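PDB 4AVO: beta-1,4-exocellulase, which degrades cellulose as a family 6 glycoside hydrolase, a cellobiohydrolase that releases cellobiose from chain ends, this chain being its catalytic domain. Local coordinates for residues Ala187-Ile192 with Val260-Phe265; Asn228-Val233 with Asp318-Pro323; Thr288-Trp293 with Trp351-Gly356. The protein carries 1 engineered substitution. All coordinates share one frame; numbering follows the deposited sequence.

Interaction 1: residues Ala187-Ile192 with Val260-Phe265; sequences AHHGWI and VDELSF. With BGC (beta-D-glucopyranose), chain B; BGC (beta-D-glucopyranose), chain C; BGC (beta-D-glucopyranose), chain D.
E262 turns carboxylate oxygen OE2 onto H189 and receives two hydrogen bonds there. H189 N enters on the syn lone pair, 2.7 Å from E262 OE2, while H189 ND1 uses the anti lone pair, with E262 OE2 almost in the imidazole plane. One oxygen thus fixes both the start of helix 189-192 and the rotation of the ring; glutamate suits the place because its chain, bent at chi2 (-57°), folds back to that turn. The H189 ring also lays one face on D261 N, 3.6 Å from its plane. F265 sets a ring face against H188 C and H189 N, and I192 CG1 meets F265 CZ at 3.6 Å.

This arrangement probably steadies the side of the turn that faces the sugars. H188 NE2 gives a nearly straight bond (172°) to O3 of glucose chain B, 3.0 Å long. G190, whose lack of a side chain leaves room for the H188 ring, accepts through its O from O2 of that sugar, and the W191 indole lies under it, sugar C4 above the ring centre. S224 holds E262 OE1. The contact packs the short helix after strand 180-185 against the N-terminal end of helix 262-276; helix 195-209 touches I192 and F265, helix 138-143 W191.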
loop_
_atom_site.group_PDB
_atom_site.type_symbol
_atom_site.label_atom_id
_atom_site.label_comp_id
_atom_site.label_asym_id
_atom_site.label_seq_id
_atom_site.Cartn_x
_atom_site.Cartn_y
_atom_site.Cartn_z
ATOM N N ALA A 187 5.802 3.337 -2.027
ATOM C CA ALA A 187 4.860 4.409 -2.358
ATOM C C ALA A 187 4.087 4.095 -3.649
ATOM O O ALA A 187 3.663 2.964 -3.854
ATOM C CB ALA A 187 5.602 5.753 -2.467
ATOM N N HIS A 188 3.894 5.097 -4.503
ATOM C CA HIS A 188 3.269 4.898 -5.817
ATOM C C HIS A 188 3.735 5.992 -6.774
ATOM O O HIS A 188 4.426 6.926 -6.357
ATOM C CB HIS A 188 1.739 4.856 -5.706
ATOM C CG HIS A 188 1.131 6.115 -5.174
ATOM N ND1 HIS A 188 0.560 7.065 -5.992
ATOM C CD2 HIS A 188 1.013 6.587 -3.908
ATOM C CE1 HIS A 188 0.114 8.067 -5.256
ATOM N NE2 HIS A 188 0.373 7.801 -3.988
ATOM N N HIS A 189 3.372 5.881 -8.051
ATOM C CA HIS A 189 3.897 6.813 -9.059
ATOM C C HIS A 189 3.467 8.256 -8.809
ATOM O O HIS A 189 4.194 9.192 -9.150
ATOM C CB HIS A 189 3.535 6.367 -10.483
ATOM C CG HIS A 189 2.227 6.900 -10.975
ATOM N ND1 HIS A 189 1.031 6.254 -10.753
ATOM C CD2 HIS A 189 1.926 8.018 -11.675
ATOM C CE1 HIS A 189 0.048 6.953 -11.293
ATOM N NE2 HIS A 189 0.565 8.030 -11.856
ATOM N N GLY A 190 2.280 8.429 -8.226
ATOM C CA GLY A 190 1.759 9.759 -7.912
ATOM C C GLY A 190 2.285 10.287 -6.586
ATOM O O GLY A 190 1.769 11.274 -6.051
ATOM N N TRP A 191 3.304 9.613 -6.057
ATOM C CA TRP A 191 4.012 10.070 -4.872
ATOM C C TRP A 191 5.474 10.355 -5.231
ATOM O O TRP A 191 5.959 11.466 -5.036
ATOM C CB TRP A 191 3.935 9.016 -3.758
ATOM C CG TRP A 191 4.383 9.495 -2.376
ATOM C CD1 TRP A 191 5.187 10.567 -2.086
ATOM C CD2 TRP A 191 4.077 8.878 -1.119
ATOM N NE1 TRP A 191 5.381 10.663 -0.725
ATOM C CE2 TRP A 191 4.713 9.638 -0.109
ATOM C CE3 TRP A 191 3.323 7.757 -0.748
ATOM C CZ2 TRP A 191 4.613 9.315 1.249
ATOM C CZ3 TRP A 191 3.223 7.436 0.611
ATOM C CH2 TRP A 191 3.865 8.216 1.589
ATOM N N ILE A 192 6.169 9.348 -5.756
ATOM C CA ILE A 192 7.614 9.457 -6.004
ATOM C C ILE A 192 7.999 9.273 -7.477
ATOM O O ILE A 192 9.159 9.007 -7.795
ATOM C CB ILE A 192 8.425 8.493 -5.092
ATOM C CG1 ILE A 192 8.111 7.024 -5.416
ATOM C CG2 ILE A 192 8.165 8.803 -3.619
ATOM C CD1 ILE A 192 8.991 6.015 -4.673
ATOM N N VAL A 260 2.557 7.839 -15.585
ATOM C CA VAL A 260 1.110 8.054 -15.442
ATOM C C VAL A 260 0.404 6.827 -14.865
ATOM O O VAL A 260 -0.801 6.852 -14.635
ATOM C CB VAL A 260 0.423 8.454 -16.777
ATOM C CG1 VAL A 260 0.939 9.799 -17.258
ATOM C CG2 VAL A 260 0.610 7.372 -17.832
ATOM N N ASP A 261 1.162 5.757 -14.629
ATOM C CA ASP A 261 0.581 4.542 -14.067
ATOM C C ASP A 261 1.577 3.749 -13.245
ATOM O O ASP A 261 2.778 4.022 -13.271
ATOM C CB ASP A 261 -0.088 3.676 -15.152
ATOM C CG ASP A 261 0.878 3.208 -16.239
ATOM O OD1 ASP A 261 2.057 2.914 -15.949
ATOM O OD2 ASP A 261 0.433 3.100 -17.404
ATOM N N GLU A 262 1.064 2.765 -12.518
ATOM C CA GLU A 262 1.877 1.981 -11.605
ATOM C C GLU A 262 2.814 1.004 -12.297
ATOM O O GLU A 262 3.931 0.804 -11.832
ATOM C CB GLU A 262 0.992 1.237 -10.605
ATOM C CG GLU A 262 0.334 2.154 -9.587
ATOM C CD GLU A 262 1.356 2.960 -8.810
ATOM O OE1 GLU A 262 2.051 2.373 -7.956
ATOM O OE2 GLU A 262 1.473 4.179 -9.064
ATOM N N LEU A 263 2.363 0.383 -13.387
ATOM C CA LEU A 263 3.183 -0.646 -14.032
ATOM C C LEU A 263 4.511 -0.108 -14.567
ATOM O O LEU A 263 5.571 -0.664 -14.269
ATOM C CB LEU A 263 2.409 -1.388 -15.134
ATOM C CG LEU A 263 3.178 -2.553 -15.773
ATOM C CD1 LEU A 263 3.587 -3.580 -14.718
ATOM C CD2 LEU A 263 2.345 -3.220 -16.859
ATOM N N SER A 264 4.455 0.964 -15.354
ATOM C CA SER A 264 5.676 1.555 -15.904
ATOM C C SER A 264 6.586 2.036 -14.772
ATOM O O SER A 264 7.812 1.877 -14.835
ATOM C CB SER A 264 5.353 2.691 -16.880
ATOM O OG SER A 264 4.485 3.640 -16.289
ATOM N N PHE A 265 5.972 2.600 -13.733
ATOM C CA PHE A 265 6.687 3.052 -12.536
ATOM C C PHE A 265 7.458 1.916 -11.853
ATOM O O PHE A 265 8.669 2.037 -11.623
ATOM C CB PHE A 265 5.708 3.739 -11.566
ATOM C CG PHE A 265 6.254 3.948 -10.175
ATOM C CD1 PHE A 265 7.251 4.890 -9.936
ATOM C CD2 PHE A 265 5.748 3.222 -9.104
ATOM C CE1 PHE A 265 7.756 5.089 -8.643
ATOM C CE2 PHE A 265 6.248 3.408 -7.808
ATOM C CZ PHE A 265 7.252 4.342 -7.581
HETATM C C2 BGC B . 1.096 11.079 -2.413
HETATM C C3 BGC B . 0.192 10.659 -1.268
HETATM C C4 BGC B . 0.928 10.778 0.072
HETATM C C5 BGC B . 1.547 12.176 0.200
HETATM C C6 BGC B . 2.445 12.287 1.427
HETATM C C1 BGC B . 1.655 12.476 -2.179
HETATM O O2 BGC B . 0.360 11.055 -3.618
HETATM O O3 BGC B . -0.216 9.338 -1.513
HETATM O O4 BGC B . -0.005 10.631 1.114
HETATM O O5 BGC B . 2.326 12.534 -0.930
HETATM O O6 BGC B . 2.640 13.648 1.744
HETATM C C2 BGC C . 5.069 15.442 -3.538
HETATM C C3 BGC C . 4.468 14.106 -3.103
HETATM C C4 BGC C . 2.963 14.045 -3.385
HETATM C C5 BGC C . 2.661 14.509 -4.815
HETATM C C6 BGC C . 1.167 14.593 -5.126
HETATM C C1 BGC C . 4.652 15.791 -4.968
HETATM O O2 BGC C . 6.475 15.374 -3.465
HETATM O O3 BGC C . 4.702 13.900 -1.726
HETATM O O4 BGC C . 2.555 12.703 -3.266
HETATM O O5 BGC C . 3.243 15.775 -5.066
HETATM O O6 BGC C . 0.540 15.494 -4.238
HETATM C C2 BGC D . -0.561 9.587 3.199
HETATM C C3 BGC D . -0.711 8.260 3.967
HETATM C C4 BGC D . -1.391 7.150 3.142
HETATM C C5 BGC D . -0.706 7.108 1.756
HETATM C C6 BGC D . -1.415 6.201 0.762
HETATM C C1 BGC D . 0.061 9.379 1.821
HETATM O O2 BGC D . 0.220 10.535 3.913
HETATM O O3 BGC D . -1.476 8.476 5.130
HETATM O O4 BGC D . -1.388 5.869 3.818
HETATM O O5 BGC D . -0.674 8.388 1.133
HETATM O O6 BGC D . -0.649 6.165 -0.425
#

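Interaction 2: residues Asn228-Val233 with Asp318-Pro323; sequences NYSATV and DRRIHP. With BGC (beta-D-glucopyranose), chain D; BGC (beta-D-glucopyranose), chain C.
D318 OD2 is gripped by R320 NH2 at 2.9 Å and by a water whose oxygen lies 2.6 Å from D318 OD2; that water accepts from A231 N and so joins the two loops. The other oxygen, D318 OD1, takes R320 NE at 3.0 Å on its syn lone pair and also R320 N, the latter closing an Asx turn. R320 thus holds the carboxylate side-on, its bend at chi3 (-79°) bringing NE and NH2 round to face the aspartate two residues before it.

Held flat in this way, the guanidinium meets the 228-233 loop with a face and an edge. Y229 CB sits over its centre, 3.7 Å from R320 CZ, and S230 OG lies in its plane, 3.1 Å from R320 NH2. A second water links S230 OG to P323 O. The N228 side chain lies between the arginine and glucose chain D, while H322 presents its ring edge to O6 of glucose chain C. Outside the pair, R320 NH1 bonds to N325 O and Y229 OH to D359, the predicted proton acceptor.

The aspartate probably balances the arginine's charge within their own loop, and the surest links to 228-233 are the Y229 packing and the two waters. The two-nitrogen grip probably restricts guanidinium rotation, consistent with a second shell backing N228, next to the sugar, and Y229, whose hydroxyl reaches D359.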
loop_
_atom_site.group_PDB
_atom_site.type_symbol
_atom_site.label_atom_id
_atom_site.label_comp_id
_atom_site.label_asym_id
_atom_site.label_seq_id
_atom_site.Cartn_x
_atom_site.Cartn_y
_atom_site.Cartn_z
ATOM N N ASN A 228 -3.621 2.814 -1.973
ATOM C CA ASN A 228 -3.851 3.923 -2.897
ATOM C C ASN A 228 -4.671 3.479 -4.118
ATOM O O ASN A 228 -5.187 2.356 -4.151
ATOM C CB ASN A 228 -2.535 4.626 -3.271
ATOM C CG ASN A 228 -2.722 6.110 -3.539
ATOM O OD1 ASN A 228 -2.429 6.953 -2.691
ATOM N ND2 ASN A 228 -3.229 6.436 -4.707
ATOM N N TYR A 229 -4.798 4.367 -5.099
ATOM C CA TYR A 229 -5.768 4.225 -6.182
ATOM C C TYR A 229 -5.157 4.433 -7.576
ATOM O O TYR A 229 -5.888 4.505 -8.569
ATOM C CB TYR A 229 -6.901 5.245 -5.982
ATOM C CG TYR A 229 -7.585 5.175 -4.637
ATOM C CD1 TYR A 229 -7.043 5.813 -3.511
ATOM C CD2 TYR A 229 -8.772 4.468 -4.487
ATOM C CE1 TYR A 229 -7.679 5.737 -2.267
ATOM C CE2 TYR A 229 -9.416 4.387 -3.255
ATOM C CZ TYR A 229 -8.867 5.018 -2.154
ATOM O OH TYR A 229 -9.520 4.929 -0.951
ATOM N N SER A 230 -3.832 4.539 -7.657
ATOM C CA SER A 230 -3.198 4.825 -8.940
ATOM C C SER A 230 -3.418 3.662 -9.904
ATOM O O SER A 230 -3.372 2.493 -9.502
ATOM C CB SER A 230 -1.716 5.148 -8.772
ATOM O OG SER A 230 -1.566 6.383 -8.088
ATOM N N ALA A 231 -3.691 3.992 -11.163
ATOM C CA ALA A 231 -4.013 2.991 -12.178
ATOM C C ALA A 231 -2.826 2.064 -12.415
ATOM O O ALA A 231 -1.682 2.514 -12.438
ATOM C CB ALA A 231 -4.403 3.668 -13.481
ATOM N N THR A 232 -3.099 0.776 -12.585
ATOM C CA THR A 232 -2.049 -0.166 -12.974
ATOM C C THR A 232 -1.483 0.217 -14.340
ATOM O O THR A 232 -0.274 0.394 -14.497
ATOM C CB THR A 232 -2.582 -1.600 -13.022
ATOM O OG1 THR A 232 -3.117 -1.940 -11.741
ATOM C CG2 THR A 232 -1.460 -2.578 -13.378
ATOM N N VAL A 233 -2.380 0.345 -15.314
ATOM C CA VAL A 233 -2.044 0.767 -16.666
ATOM C C VAL A 233 -3.072 1.802 -17.098
ATOM O O VAL A 233 -4.272 1.612 -16.889
ATOM C CB VAL A 233 -2.063 -0.435 -17.667
ATOM C CG1 VAL A 233 -1.965 0.044 -19.114
ATOM C CG2 VAL A 233 -0.937 -1.404 -17.368
ATOM N N ASP A 318 -7.910 6.702 -14.013
ATOM C CA ASP A 318 -7.830 7.287 -12.666
ATOM C C ASP A 318 -8.568 8.622 -12.715
ATOM O O ASP A 318 -8.089 9.569 -13.345
ATOM C CB ASP A 318 -6.361 7.491 -12.276
ATOM C CG ASP A 318 -6.176 7.978 -10.839
ATOM O OD1 ASP A 318 -7.132 8.484 -10.212
ATOM O OD2 ASP A 318 -5.039 7.860 -10.341
ATOM N N ARG A 319 -9.719 8.689 -12.045
ATOM C CA ARG A 319 -10.601 9.851 -12.186
ATOM C C ARG A 319 -10.502 10.854 -11.033
ATOM O O ARG A 319 -11.337 11.763 -10.905
ATOM C CB ARG A 319 -12.049 9.409 -12.411
ATOM C CG ARG A 319 -12.268 8.648 -13.716
ATOM C CD ARG A 319 -13.740 8.612 -14.093
ATOM N NE ARG A 319 -14.585 8.382 -12.927
ATOM C CZ ARG A 319 -14.816 7.183 -12.402
ATOM N NH1 ARG A 319 -14.262 6.106 -12.942
ATOM N NH2 ARG A 319 -15.598 7.063 -11.341
ATOM N N ARG A 320 -9.461 10.725 -10.212
ATOM C CA ARG A 320 -9.285 11.656 -9.094
ATOM C C ARG A 320 -9.052 13.085 -9.557
ATOM O O ARG A 320 -8.604 13.317 -10.676
ATOM C CB ARG A 320 -8.143 11.206 -8.187
ATOM C CG ARG A 320 -8.465 9.927 -7.449
ATOM C CD ARG A 320 -7.315 9.518 -6.584
ATOM N NE ARG A 320 -6.266 8.865 -7.352
ATOM C CZ ARG A 320 -5.126 8.430 -6.823
ATOM N NH1 ARG A 320 -4.888 8.598 -5.525
ATOM N NH2 ARG A 320 -4.232 7.828 -7.590
ATOM N N ILE A 321 -9.368 14.044 -8.694
ATOM C CA ILE A 321 -9.133 15.454 -9.008
ATOM C C ILE A 321 -7.637 15.729 -9.124
ATOM O O ILE A 321 -7.198 16.488 -9.997
ATOM C CB ILE A 321 -9.772 16.387 -7.949
ATOM C CG1 ILE A 321 -11.284 16.150 -7.879
ATOM C CG2 ILE A 321 -9.486 17.860 -8.280
ATOM C CD1 ILE A 321 -11.934 16.625 -6.581
ATOM N N HIS A 322 -6.861 15.086 -8.251
ATOM C CA HIS A 322 -5.418 15.287 -8.173
ATOM C C HIS A 322 -4.782 13.978 -7.710
ATOM O O HIS A 322 -5.378 13.265 -6.906
ATOM C CB HIS A 322 -5.095 16.420 -7.192
ATOM C CG HIS A 322 -3.669 16.877 -7.239
ATOM N ND1 HIS A 322 -2.684 16.325 -6.447
ATOM C CD2 HIS A 322 -3.063 17.833 -7.983
ATOM C CE1 HIS A 322 -1.532 16.917 -6.707
ATOM N NE2 HIS A 322 -1.735 17.840 -7.631
ATOM N N PRO A 323 -3.578 13.646 -8.223
ATOM C CA PRO A 323 -2.989 12.355 -7.843
ATOM C C PRO A 323 -2.643 12.253 -6.351
ATOM O O PRO A 323 -2.500 11.144 -5.826
ATOM C CB PRO A 323 -1.727 12.267 -8.711
ATOM C CG PRO A 323 -1.432 13.668 -9.130
ATOM C CD PRO A 323 -2.756 14.366 -9.213
HETATM C C2 BGC D . -0.561 9.587 3.199
HETATM C C3 BGC D . -0.711 8.260 3.967
HETATM C C4 BGC D . -1.391 7.150 3.142
HETATM C C5 BGC D . -0.706 7.108 1.756
HETATM C C6 BGC D . -1.415 6.201 0.762
HETATM C C1 BGC D . 0.061 9.379 1.821
HETATM O O2 BGC D . 0.220 10.535 3.913
HETATM O O3 BGC D . -1.476 8.476 5.130
HETATM O O4 BGC D . -1.388 5.869 3.818
HETATM O O5 BGC D . -0.674 8.388 1.133
HETATM O O6 BGC D . -0.649 6.165 -0.425
HETATM C C2 BGC C . 5.069 15.442 -3.538
HETATM C C3 BGC C . 4.468 14.106 -3.103
HETATM C C4 BGC C . 2.963 14.045 -3.385
HETATM C C5 BGC C . 2.661 14.509 -4.815
HETATM C C6 BGC C . 1.167 14.593 -5.126
HETATM C C1 BGC C . 4.652 15.791 -4.968
HETATM O O2 BGC C . 6.475 15.374 -3.465
HETATM O O3 BGC C . 4.702 13.900 -1.726
HETATM O O4 BGC C . 2.555 12.703 -3.266
HETATM O O5 BGC C . 3.243 15.775 -5.066
HETATM O O6 BGC C . 0.540 15.494 -4.238
HETATM O O HOH W 1 -1.490 9.107 -7.846
HETATM O O HOH W 2 -3.087 6.747 -11.695
#

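Interaction 3: residues Thr288-Trp293 with Trp351-Gly356; sequences TSRNGW and WVKPPG. With BGC (beta-D-glucopyranose), chain E; BGC (beta-D-glucopyranose), chain F.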
loop_
_atom_site.group_PDB
_atom_site.type_symbol
_atom_site.label_atom_id
_atom_site.label_comp_id
_atom_site.label_asym_id
_atom_site.label_seq_id
_atom_site.Cartn_x
_atom_site.Cartn_y
_atom_site.Cartn_z
ATOM N N THR A 288 -3.766 -3.808 -6.033
ATOM C CA THR A 288 -4.848 -3.524 -6.978
ATOM C C THR A 288 -6.218 -3.599 -6.296
ATOM O O THR A 288 -7.256 -3.744 -6.950
ATOM C CB THR A 288 -4.802 -4.492 -8.186
ATOM O OG1 THR A 288 -4.826 -5.846 -7.708
ATOM C CG2 THR A 288 -3.534 -4.268 -8.994
ATOM N N SER A 289 -6.221 -3.479 -4.973
ATOM C CA SER A 289 -7.452 -3.595 -4.207
ATOM C C SER A 289 -8.500 -2.578 -4.616
ATOM O O SER A 289 -9.686 -2.885 -4.590
ATOM C CB SER A 289 -7.176 -3.461 -2.712
ATOM O OG SER A 289 -6.440 -2.276 -2.453
ATOM N N ARG A 290 -8.070 -1.368 -4.971
ATOM C CA ARG A 290 -9.021 -0.275 -5.188
ATOM C C ARG A 290 -8.702 0.607 -6.394
ATOM O O ARG A 290 -9.070 1.783 -6.422
ATOM C CB ARG A 290 -9.139 0.575 -3.913
ATOM C CG ARG A 290 -9.550 -0.228 -2.685
ATOM C CD ARG A 290 -9.731 0.638 -1.459
ATOM N NE ARG A 290 -8.519 1.372 -1.107
ATOM C CZ ARG A 290 -8.382 2.102 -0.005
ATOM N NH1 ARG A 290 -9.373 2.178 0.871
ATOM N NH2 ARG A 290 -7.249 2.746 0.231
ATOM N N ASN A 291 -8.053 0.040 -7.408
ATOM C CA ASN A 291 -7.590 0.856 -8.527
ATOM C C ASN A 291 -8.181 0.484 -9.896
ATOM O O ASN A 291 -7.640 0.865 -10.930
ATOM C CB ASN A 291 -6.054 0.882 -8.574
ATOM C CG ASN A 291 -5.456 -0.377 -9.193
ATOM O OD1 ASN A 291 -6.098 -1.429 -9.262
ATOM N ND2 ASN A 291 -4.223 -0.265 -9.659
ATOM N N GLY A 292 -9.288 -0.252 -9.900
ATOM C CA GLY A 292 -9.912 -0.685 -11.155
ATOM C C GLY A 292 -10.551 0.441 -11.946
ATOM O O GLY A 292 -10.540 0.418 -13.179
ATOM N N TRP A 293 -11.106 1.422 -11.230
ATOM C CA TRP A 293 -11.772 2.574 -11.840
ATOM C C TRP A 293 -12.767 2.166 -12.934
ATOM O O TRP A 293 -12.734 2.685 -14.051
ATOM C CB TRP A 293 -10.745 3.579 -12.371
ATOM C CG TRP A 293 -9.981 4.278 -11.281
ATOM C CD1 TRP A 293 -8.687 4.049 -10.910
ATOM C CD2 TRP A 293 -10.469 5.311 -10.413
ATOM N NE1 TRP A 293 -8.338 4.874 -9.867
ATOM C CE2 TRP A 293 -9.412 5.658 -9.541
ATOM C CE3 TRP A 293 -11.696 5.980 -10.288
ATOM C CZ2 TRP A 293 -9.542 6.649 -8.554
ATOM C CZ3 TRP A 293 -11.828 6.962 -9.304
ATOM C CH2 TRP A 293 -10.754 7.289 -8.455
ATOM N N TRP A 351 -4.173 -7.763 -3.164
ATOM C CA TRP A 351 -5.058 -6.915 -2.374
ATOM C C TRP A 351 -4.461 -6.793 -0.984
ATOM O O TRP A 351 -4.574 -7.706 -0.161
ATOM C CB TRP A 351 -6.453 -7.528 -2.303
ATOM C CG TRP A 351 -7.257 -7.347 -3.560
ATOM C CD1 TRP A 351 -6.803 -6.934 -4.780
ATOM C CD2 TRP A 351 -8.654 -7.617 -3.721
ATOM N NE1 TRP A 351 -7.842 -6.905 -5.689
ATOM C CE2 TRP A 351 -8.986 -7.324 -5.064
ATOM C CE3 TRP A 351 -9.659 -8.073 -2.856
ATOM C CZ2 TRP A 351 -10.286 -7.464 -5.564
ATOM C CZ3 TRP A 351 -10.954 -8.215 -3.353
ATOM C CH2 TRP A 351 -11.252 -7.914 -4.702
ATOM N N VAL A 352 -3.782 -5.682 -0.740
ATOM C CA VAL A 352 -3.106 -5.489 0.535
ATOM C C VAL A 352 -3.995 -4.677 1.460
ATOM O O VAL A 352 -4.336 -5.131 2.549
ATOM C CB VAL A 352 -1.723 -4.854 0.349
ATOM C CG1 VAL A 352 -1.085 -4.543 1.709
ATOM C CG2 VAL A 352 -0.849 -5.822 -0.426
ATOM N N LYS A 353 -4.374 -3.480 1.024
ATOM C CA LYS A 353 -5.438 -2.754 1.705
ATOM C C LYS A 353 -6.735 -3.547 1.506
ATOM O O LYS A 353 -7.126 -3.802 0.373
ATOM C CB LYS A 353 -5.583 -1.342 1.137
ATOM C CG LYS A 353 -6.722 -0.530 1.768
ATOM C CD LYS A 353 -6.449 -0.165 3.226
ATOM C CE LYS A 353 -7.599 0.636 3.810
ATOM N NZ LYS A 353 -7.325 1.103 5.199
ATOM N N PRO A 354 -7.389 -3.969 2.602
ATOM C CA PRO A 354 -8.596 -4.781 2.424
ATOM C C PRO A 354 -9.789 -3.912 2.028
ATOM O O PRO A 354 -10.120 -2.967 2.754
ATOM C CB PRO A 354 -8.812 -5.406 3.811
ATOM C CG PRO A 354 -7.496 -5.212 4.541
ATOM C CD PRO A 354 -6.989 -3.901 4.018
ATOM N N PRO A 355 -10.418 -4.205 0.868
ATOM C CA PRO A 355 -11.540 -3.380 0.401
ATOM C C PRO A 355 -12.659 -3.267 1.432
ATOM O O PRO A 355 -13.080 -4.277 2.013
ATOM C CB PRO A 355 -12.027 -4.129 -0.841
ATOM C CG PRO A 355 -10.793 -4.772 -1.366
ATOM C CD PRO A 355 -10.058 -5.235 -0.124
ATOM N N GLY A 356 -13.126 -2.042 1.666
ATOM C CA GLY A 356 -14.144 -1.796 2.683
ATOM C C GLY A 356 -13.595 -1.205 3.973
ATOM O O GLY A 356 -14.339 -0.614 4.756
HETATM C C2 BGC E . -5.055 1.647 9.306
HETATM C C3 BGC E . -4.970 0.287 10.002
HETATM C C4 BGC E . -5.650 -0.796 9.174
HETATM C C5 BGC E . -5.145 -0.738 7.729
HETATM C C6 BGC E . -5.867 -1.726 6.811
HETATM C C1 BGC E . -4.566 1.591 7.852
HETATM O O2 BGC E . -4.314 2.582 10.058
HETATM O O3 BGC E . -5.553 0.349 11.286
HETATM O O4 BGC E . -5.377 -2.047 9.758
HETATM O O5 BGC E . -5.314 0.567 7.197
HETATM O O6 BGC E . -7.212 -1.321 6.630
HETATM C C2 BGC F . -3.745 4.764 4.044
HETATM C C3 BGC F . -4.658 4.012 5.038
HETATM C C4 BGC F . -3.931 3.064 5.989
HETATM C C5 BGC F . -2.500 3.591 6.165
HETATM C C6 BGC F . -1.537 2.825 5.266
HETATM C C1 BGC F . -2.578 5.554 4.668
HETATM O O2 BGC F . -4.598 5.697 3.435
HETATM O O3 BGC F . -5.640 3.284 4.327
HETATM O O4 BGC F . -4.663 2.897 7.218
HETATM O O5 BGC F . -2.338 4.999 5.960
HETATM O O6 BGC F . -1.597 3.342 3.957
HETATM O O HOH W 3 -11.563 0.325 1.595
#
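S289 and W351 bring their backbones within 4.5 Å, CA to CA, where two irregular loops pass each other. The closeness suits the small serine: S289 CA rests on the W351 indole in a CH-pi contact, 3.7 Å from the centroid of the five-membered ring and 21° off its normal. P355 CG lies against the same face, so the tryptophan offers a broad floor to both loops. T288 OG1 approaches the ring edge in plane, 3.7 Å from W351 CD1; T288 OG1 and W351 NE1 both bond to E336 O. S289 OG is taken up by D287, whereas the buried S289 O has no partner in the model.

R290 and K353 meet through the lysine's aliphatic part: K353 CG sits over the centre of the guanidinium, 3.6 Å from R290 CZ. A water spans R290 NH1 and G356 N, and R290 NH2 makes a salt bridge to D359, the predicted proton acceptor. Beyond the bend at chi2 (69°) the lysine, a predicted substrate-binding residue, runs straight into the sugar cleft. K353 NZ donates to O6 of glucose chain E at 2.8 Å, to O5 of the same sugar, and to O3 of glucose chain F at 2.9 Å; S358 O also accepts, so four acceptors share three hydrogens.

The loops follow the adjacent parallel strands 283-287 and 346-350; helix 406-414 touches R290 and P355, and helix 16-23 reaches W351 and P354 through W18.

Overall arrangement
From the N terminus, segment 187-192 follows strand 180-185 and segment 228-233 follows strand 221-224, before 260-265 closes interaction 1. Segment 288-293, after strand 283-287, comes next; 318-323 then closes interaction 2 and 351-356, after strand 346-350, closes interaction 3. Interaction 2 therefore crosses both others along the chain, while interactions 1 and 3 stand in series. Interaction 2 also joins them in space: A231 O probably bonds to E262 N, and Y229 O to W293 NE1. Together the three contacts tie the loops after four parallel strands, neighbours in the sheet of the family 6 fold, along the bound glucose units.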